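Local coordinates for protein phosphoribosylformylglycinamidine cyclo-ligase (Thermus thermophilus HB8, PDB 5AVM) that probably closes the imidazole ring of 5-aminoimidazole ribonucleotide from its formylglycinamidine precursor, using ATP, in de novo purine biosynthesis, at residues Pro271-Pro274 / Val275-Tyr278; Glu287-Met290 / Tyr291-Asn295; Ala139-Pro142 / Gly143-Arg146. All coordinates share one frame; numbering follows the deposited sequence.

Contact 1 (Pro271-Pro274 / Val275-Tyr278); sequences PIPP and VFPY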
loop_
_atom_site.group_PDB
_atom_site.type_symbol
_atom_site.label_atom_id
_atom_site.label_comp_id
_atom_site.label_asym_id
_atom_site.label_seq_id
_atom_site.Cartn_x
_atom_site.Cartn_y
_atom_site.Cartn_z
ATOM N N PRO B 271 19.524 21.837 16.298
ATOM C CA PRO B 271 18.358 22.706 16.484
ATOM C C PRO B 271 17.056 21.914 16.632
ATOM O O PRO B 271 16.728 21.083 15.786
ATOM C CB PRO B 271 18.348 23.555 15.214
ATOM C CG PRO B 271 19.761 23.518 14.749
ATOM C CD PRO B 271 20.140 22.093 14.989
ATOM N N ILE B 272 16.316 22.179 17.704
ATOM C CA ILE B 272 15.053 21.499 17.943
ATOM C C ILE B 272 13.900 22.424 17.571
ATOM O O ILE B 272 13.795 23.525 18.106
ATOM C CB ILE B 272 14.915 21.097 19.429
ATOM C CG1 ILE B 272 16.066 20.167 19.820
ATOM C CG2 ILE B 272 13.571 20.419 19.670
ATOM C CD1 ILE B 272 16.019 19.689 21.258
ATOM N N PRO B 273 13.036 22.009 16.623
ATOM C CA PRO B 273 11.918 22.881 16.257
ATOM C C PRO B 273 11.259 23.374 17.545
ATOM O O PRO B 273 11.171 22.626 18.515
ATOM C CB PRO B 273 11.012 21.950 15.453
ATOM C CG PRO B 273 11.997 21.102 14.736
ATOM C CD PRO B 273 13.010 20.772 15.821
ATOM N N PRO B 274 10.795 24.633 17.572
ATOM C CA PRO B 274 10.152 25.209 18.760
ATOM C C PRO B 274 8.802 24.596 19.122
ATOM O O PRO B 274 8.365 24.671 20.279
ATOM C CB PRO B 274 10.031 26.681 18.395
ATOM C CG PRO B 274 9.764 26.617 16.921
ATOM C CD PRO B 274 10.776 25.593 16.453
ATOM N N VAL B 275 8.144 23.997 18.130
ATOM C CA VAL B 275 6.837 23.380 18.336
ATOM C C VAL B 275 6.889 22.197 19.291
ATOM O O VAL B 275 5.884 21.882 19.920
ATOM C CB VAL B 275 6.225 22.897 17.008
ATOM C CG1 VAL B 275 6.961 21.663 16.511
ATOM C CG2 VAL B 275 4.752 22.617 17.197
ATOM N N PHE B 276 8.051 21.549 19.409
ATOM C CA PHE B 276 8.188 20.397 20.299
ATOM C C PHE B 276 8.106 20.719 21.793
ATOM O O PHE B 276 7.197 20.249 22.481
ATOM C CB PHE B 276 9.489 19.645 20.006
ATOM C CG PHE B 276 9.478 18.908 18.699
ATOM C CD1 PHE B 276 8.488 17.967 18.426
ATOM C CD2 PHE B 276 10.446 19.161 17.732
ATOM C CE1 PHE B 276 8.465 17.291 17.204
ATOM C CE2 PHE B 276 10.431 18.491 16.508
ATOM C CZ PHE B 276 9.441 17.557 16.245
ATOM N N PRO B 277 9.055 21.516 22.323
ATOM C CA PRO B 277 8.992 21.833 23.752
ATOM C C PRO B 277 7.685 22.523 24.120
ATOM O O PRO B 277 7.251 22.480 25.269
ATOM C CB PRO B 277 10.215 22.719 23.961
ATOM C CG PRO B 277 10.386 23.386 22.627
ATOM C CD PRO B 277 10.155 22.254 21.672
ATOM N N TYR B 278 7.065 23.154 23.127
ATOM C CA TYR B 278 5.793 23.836 23.317
ATOM C C TYR B 278 4.725 22.778 23.585
ATOM O O TYR B 278 3.984 22.858 24.561
ATOM C CB TYR B 278 5.426 24.633 22.066
ATOM C CG TYR B 278 4.093 25.318 22.189
ATOM C CD1 TYR B 278 3.889 26.314 23.141
ATOM C CD2 TYR B 278 3.014 24.928 21.397
ATOM C CE1 TYR B 278 2.640 26.901 23.308
ATOM C CE2 TYR B 278 1.761 25.509 21.556
ATOM C CZ TYR B 278 1.582 26.489 22.514
ATOM O OH TYR B 278 0.340 27.046 22.695
#

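Contact 2 (Glu287-Met290 / Tyr291-Asn295); sequences EEEM and YRVFN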
loop_
_atom_site.group_PDB
_atom_site.type_symbol
_atom_site.label_atom_id
_atom_site.label_comp_id
_atom_site.label_asym_id
_atom_site.label_seq_id
_atom_site.Cartn_x
_atom_site.Cartn_y
_atom_site.Cartn_z
ATOM N N GLU B 287 10.308 14.270 29.012
ATOM C CA GLU B 287 11.351 14.203 27.989
ATOM C C GLU B 287 11.546 12.776 27.468
ATOM O O GLU B 287 11.658 12.564 26.264
ATOM C CB GLU B 287 12.686 14.718 28.542
ATOM C CG GLU B 287 13.651 15.202 27.467
ATOM C CD GLU B 287 15.111 15.014 27.838
ATOM O OE1 GLU B 287 15.972 15.597 27.148
ATOM O OE2 GLU B 287 15.406 14.279 28.802
ATOM N N GLU B 288 11.590 11.806 28.381
ATOM C CA GLU B 288 11.772 10.397 28.021
ATOM C C GLU B 288 10.720 9.954 27.011
ATOM O O GLU B 288 10.953 9.060 26.195
ATOM C CB GLU B 288 11.685 9.516 29.272
ATOM C CG GLU B 288 12.803 9.741 30.286
ATOM C CD GLU B 288 14.143 9.182 29.828
ATOM O OE1 GLU B 288 14.624 9.575 28.740
ATOM O OE2 GLU B 288 14.717 8.346 30.560
ATOM N N GLU B 289 9.559 10.592 27.083
ATOM C CA GLU B 289 8.452 10.300 26.189
ATOM C C GLU B 289 8.518 11.142 24.919
ATOM O O GLU B 289 8.041 10.726 23.869
ATOM C CB GLU B 289 7.132 10.546 26.917
ATOM C CG GLU B 289 5.946 10.779 26.010
ATOM C CD GLU B 289 4.648 10.735 26.775
ATOM O OE1 GLU B 289 4.605 11.286 27.898
ATOM O OE2 GLU B 289 3.672 10.156 26.250
ATOM N N MET B 290 9.106 12.330 25.015
ATOM C CA MET B 290 9.234 13.203 23.854
ATOM C C MET B 290 10.116 12.573 22.779
ATOM O O MET B 290 9.808 12.658 21.586
ATOM C CB MET B 290 9.825 14.558 24.258
ATOM C CG MET B 290 8.845 15.493 24.938
ATOM S SD MET B 290 7.339 15.742 23.991
ATOM C CE MET B 290 7.817 17.045 22.875
ATOM N N TYR B 291 11.212 11.949 23.204
ATOM C CA TYR B 291 12.142 11.313 22.277
ATOM C C TYR B 291 11.669 9.948 21.810
ATOM O O TYR B 291 12.232 9.366 20.889
ATOM C CB TYR B 291 13.527 11.180 22.912
ATOM C CG TYR B 291 14.292 12.479 22.935
ATOM C CD1 TYR B 291 13.944 13.494 23.816
ATOM C CD2 TYR B 291 15.315 12.723 22.022
ATOM C CE1 TYR B 291 14.588 14.726 23.788
ATOM C CE2 TYR B 291 15.965 13.954 21.984
ATOM C CZ TYR B 291 15.592 14.952 22.871
ATOM O OH TYR B 291 16.207 16.185 22.834
ATOM N N ARG B 292 10.616 9.457 22.442
ATOM C CA ARG B 292 10.054 8.155 22.123
ATOM C C ARG B 292 8.913 8.313 21.125
ATOM O O ARG B 292 8.541 7.363 20.437
ATOM C CB ARG B 292 9.537 7.525 23.412
ATOM C CG ARG B 292 9.354 6.033 23.403
ATOM C CD ARG B 292 8.743 5.625 24.728
ATOM N NE ARG B 292 7.427 6.235 24.888
ATOM C CZ ARG B 292 6.963 6.734 26.027
ATOM N NH1 ARG B 292 7.709 6.701 27.124
ATOM N NH2 ARG B 292 5.751 7.275 26.062
ATOM N N VAL B 293 8.370 9.521 21.044
ATOM C CA VAL B 293 7.253 9.807 20.152
ATOM C C VAL B 293 7.621 10.748 18.996
ATOM O O VAL B 293 7.187 10.535 17.858
ATOM C CB VAL B 293 6.055 10.432 20.951
ATOM C CG1 VAL B 293 4.934 10.837 20.008
ATOM C CG2 VAL B 293 5.539 9.446 21.982
ATOM N N PHE B 294 8.422 11.775 19.283
ATOM C CA PHE B 294 8.801 12.764 18.275
ATOM C C PHE B 294 10.246 12.686 17.807
ATOM O O PHE B 294 11.108 12.143 18.498
ATOM C CB PHE B 294 8.522 14.164 18.812
ATOM C CG PHE B 294 7.112 14.366 19.258
ATOM C CD1 PHE B 294 6.061 14.268 18.354
ATOM C CD2 PHE B 294 6.824 14.648 20.590
ATOM C CE1 PHE B 294 4.736 14.449 18.772
ATOM C CE2 PHE B 294 5.497 14.831 21.015
ATOM C CZ PHE B 294 4.458 14.730 20.103
ATOM N N ASN B 295 10.509 13.252 16.633
ATOM C CA ASN B 295 11.855 13.230 16.077
ATOM C C ASN B 295 12.790 14.248 16.728
ATOM O O ASN B 295 14.003 14.230 16.491
ATOM C CB ASN B 295 11.817 13.445 14.560
ATOM C CG ASN B 295 11.238 14.790 14.163
ATOM O OD1 ASN B 295 11.705 15.841 14.602
ATOM N ND2 ASN B 295 10.223 14.763 13.310
HETATM O O HOH W 1 14.674 17.576 24.889
#

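Contact 3 (Ala139-Pro142 / Gly143-Arg146); sequences AEMP and GVYR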
loop_
_atom_site.group_PDB
_atom_site.type_symbol
_atom_site.label_atom_id
_atom_site.label_comp_id
_atom_site.label_asym_id
_atom_site.label_seq_id
_atom_site.Cartn_x
_atom_site.Cartn_y
_atom_site.Cartn_z
ATOM N N ALA B 139 -10.634 3.465 -1.845
ATOM C CA ALA B 139 -11.537 2.556 -1.161
ATOM C C ALA B 139 -12.463 3.336 -0.240
ATOM O O ALA B 139 -12.030 4.231 0.498
ATOM C CB ALA B 139 -10.755 1.543 -0.363
ATOM N N GLU B 140 -13.748 2.999 -0.301
ATOM C CA GLU B 140 -14.758 3.640 0.524
ATOM C C GLU B 140 -15.406 2.560 1.387
ATOM O O GLU B 140 -16.144 1.710 0.891
ATOM C CB GLU B 140 -15.799 4.344 -0.358
ATOM C CG GLU B 140 -16.927 5.003 0.418
ATOM C CD GLU B 140 -17.718 5.992 -0.412
ATOM O OE1 GLU B 140 -17.201 7.099 -0.668
ATOM O OE2 GLU B 140 -18.855 5.660 -0.815
ATOM N N MET B 141 -15.102 2.587 2.682
ATOM C CA MET B 141 -15.637 1.603 3.614
ATOM C C MET B 141 -16.097 2.245 4.919
ATOM O O MET B 141 -15.346 2.322 5.897
ATOM C CB MET B 141 -14.587 0.525 3.906
ATOM C CG MET B 141 -14.052 -0.175 2.655
ATOM S SD MET B 141 -12.751 -1.368 3.027
ATOM C CE MET B 141 -11.340 -0.290 3.243
ATOM N N PRO B 142 -17.345 2.732 4.938
ATOM C CA PRO B 142 -17.902 3.367 6.131
ATOM C C PRO B 142 -18.057 2.363 7.261
ATOM O O PRO B 142 -18.340 2.731 8.400
ATOM C CB PRO B 142 -19.235 3.916 5.631
ATOM C CG PRO B 142 -19.598 2.977 4.518
ATOM C CD PRO B 142 -18.288 2.817 3.809
ATOM N N GLY B 143 -17.857 1.089 6.940
ATOM C CA GLY B 143 -17.971 0.054 7.948
ATOM C C GLY B 143 -16.643 -0.207 8.627
ATOM O O GLY B 143 -16.576 -0.939 9.619
ATOM N N VAL B 144 -15.584 0.399 8.094
ATOM C CA VAL B 144 -14.232 0.242 8.639
ATOM C C VAL B 144 -13.688 1.531 9.275
ATOM O O VAL B 144 -13.000 1.486 10.300
ATOM C CB VAL B 144 -13.242 -0.221 7.522
ATOM C CG1 VAL B 144 -11.814 -0.253 8.054
ATOM C CG2 VAL B 144 -13.645 -1.596 7.001
ATOM N N TYR B 145 -14.015 2.670 8.664
ATOM C CA TYR B 145 -13.537 3.972 9.112
ATOM C C TYR B 145 -14.480 4.792 9.990
ATOM O O TYR B 145 -15.701 4.715 9.855
ATOM C CB TYR B 145 -13.153 4.807 7.887
ATOM C CG TYR B 145 -11.973 4.239 7.150
ATOM C CD1 TYR B 145 -10.675 4.477 7.600
ATOM C CD2 TYR B 145 -12.151 3.387 6.055
ATOM C CE1 TYR B 145 -9.581 3.877 6.984
ATOM C CE2 TYR B 145 -11.061 2.775 5.429
ATOM C CZ TYR B 145 -9.775 3.025 5.902
ATOM O OH TYR B 145 -8.686 2.418 5.313
ATOM N N ARG B 146 -13.886 5.578 10.890
ATOM C CA ARG B 146 -14.632 6.467 11.772
ATOM C C ARG B 146 -15.205 7.519 10.831
ATOM O O ARG B 146 -14.633 7.789 9.774
ATOM C CB ARG B 146 -13.700 7.141 12.792
ATOM C CG ARG B 146 -13.169 6.235 13.904
ATOM C CD ARG B 146 -14.306 5.703 14.753
ATOM N NE ARG B 146 -13.862 4.954 15.928
ATOM C CZ ARG B 146 -14.695 4.352 16.776
ATOM N NH1 ARG B 146 -16.006 4.409 16.575
ATOM N NH2 ARG B 146 -14.219 3.693 17.823
#

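Contact 1 (Pro271-Pro274 / Val275-Tyr278)
P273 and F276 lie side by side and point the same way at the start of helix 275-283, where a proline-rich loop turns into the first helical turn. The pyrrolidine meets the phenyl ring at its edge. P273 CD sits near the ring plane, 3.5 Å from F276 CE2. F276 CG is anti to its own carbonyl carbon (chi1 -71°), which swings the ring back beside the loop. I272 comes in differently. Its side chain crosses that of F276 at about a right angle, and its CG2 is 3.9 Å from F276 CD2. V275 CG1 lies over the centre of one ring face, 4.3 Å above the plane. The same methyl is also in loose apolar contact with P273 CB. S182, N295 and M296 pack round this group, and L217 of helix 213-218 touches V275. The backbone adds two bonds, both weak: F276 N to P273 O, and Y278 N to P274 O at 3.5 Å. The second is the i to i+4 pattern of an alpha helix. P277 has no N-H to give to P273 O, and its CD lies 3.3 Å from that oxygen and 3.3 Å from P274 O.

Contact 2 (Glu287-Met290 / Tyr291-Asn295)
M290, in helix 287-293, reaches F294, just past its C-terminal end, by folding twice, at chi2 (-53°) and chi3 (-85°). The bends bring its thioether to the ring in a Met-aromatic contact. SD lies at the ring edge, 4.7 Å from the F294 centroid, and CE is 3.5 Å from F294 CD2. V293 CG1 lies over the centre of one face of the same ring. A second fold, at chi3 of R292 (62°), turns the guanidinium back over E289, so that E289 CA and CB lie on one of its faces. The salt bridge between E289 OE2 and R292 NH2 is 3.6 Å long. Much of the pairing is therefore the flat cation resting on the aliphatic part of the glutamate.

One turn apart, E287 and Y291 also pair. E287 CG is 3.8 Å from Y291 CE1, and the carboxylate stands nearly perpendicular to the ring. A water joins the polar ends. It donates to E287 OE1 and lies 2.9 Å from Y291 OH, near the ring plane. OE1 also forms a salt bridge with R267. L332 and M296 pack against the tyrosine. With an alanine here in place of Y291 the hydroxyl and ring are gone; the water is likely to lose its hold at this end, and a gap to open beside E287 CG, L332 and M296.

The backbone bonds are of uneven strength. Y291 N binds E287 O at 3.2 Å, whereas the two bonds of V293 N, to E289 O and M290 O, are weak. F294 is the first residue to leave helical geometry, yet its N still binds M290 O at 2.8 Å.

Contact 3 (Ala139-Pro142 / Gly143-Arg146)
Y145 turns the edge of its ring to M141: the carbonyl oxygen M141 O lies near the ring plane, 3.4 Å from Y145 CD2. Over one face is V144 CG1, 4.1 Å above the plane and offset toward the rim. The methionine methyl also reaches the ring, with M141 CE 3.8 Å from Y145 CE2. The two side chains cross at a slant. At the dimer interface Y145 OH is hydrogen-bonded to Y145 OH of the second subunit, and the two rings meet with their planes at about 40°.

M141 and V144 lie side by side and point the same way. M141 CB is 3.9 Å from V144 CG2, and SD passes close to the same methyl. A bend at chi3 (-79°) brings M141 CE round to the tyrosine.

The backbone here forms a type I beta turn, M141-V144, with P142 and G143 at its two middle positions. It leads out of strand 137-140, an edge strand of its sheet within the chain. V144 N closes the turn on M141 O at 2.9 Å. Y145 N binds the same oxygen at 3.1 Å, an alpha turn added to the beta turn. The two donors come from different directions. Y145 N lies almost on the extended C=O line, while V144 N stands 58° above the carbonyl plane. This buried residue thus has its carbonyl oxygen gripped by two N-H groups. G143, which is exposed, comes within about 3 Å of a bound sulfate, probably from the crystallisation liquor. P142 O receives a weak hydrogen bond from R146 NE of the second subunit.

Along the chain contact 3 comes first. It closes a tight turn between strands 137-140 and 150-161, in the N-terminal family region and at the interface with the second subunit. Contacts 1 and 2 follow in the C-terminal family region. Contact 1 closes the first turn of helix 275-283, after the loop from strand 261-265; contact 2 closes turns of the next helix, 287-293. The three are in series: none nests in or crosses another. Contacts 1 and 2 touch, tying the two helices together: F276 CE1 is 3.5 Å from F294 CB, and F276 O is 3.3 Å from M290 CE. Contact 3 stands apart, its centre about 35 Å from that of contact 1.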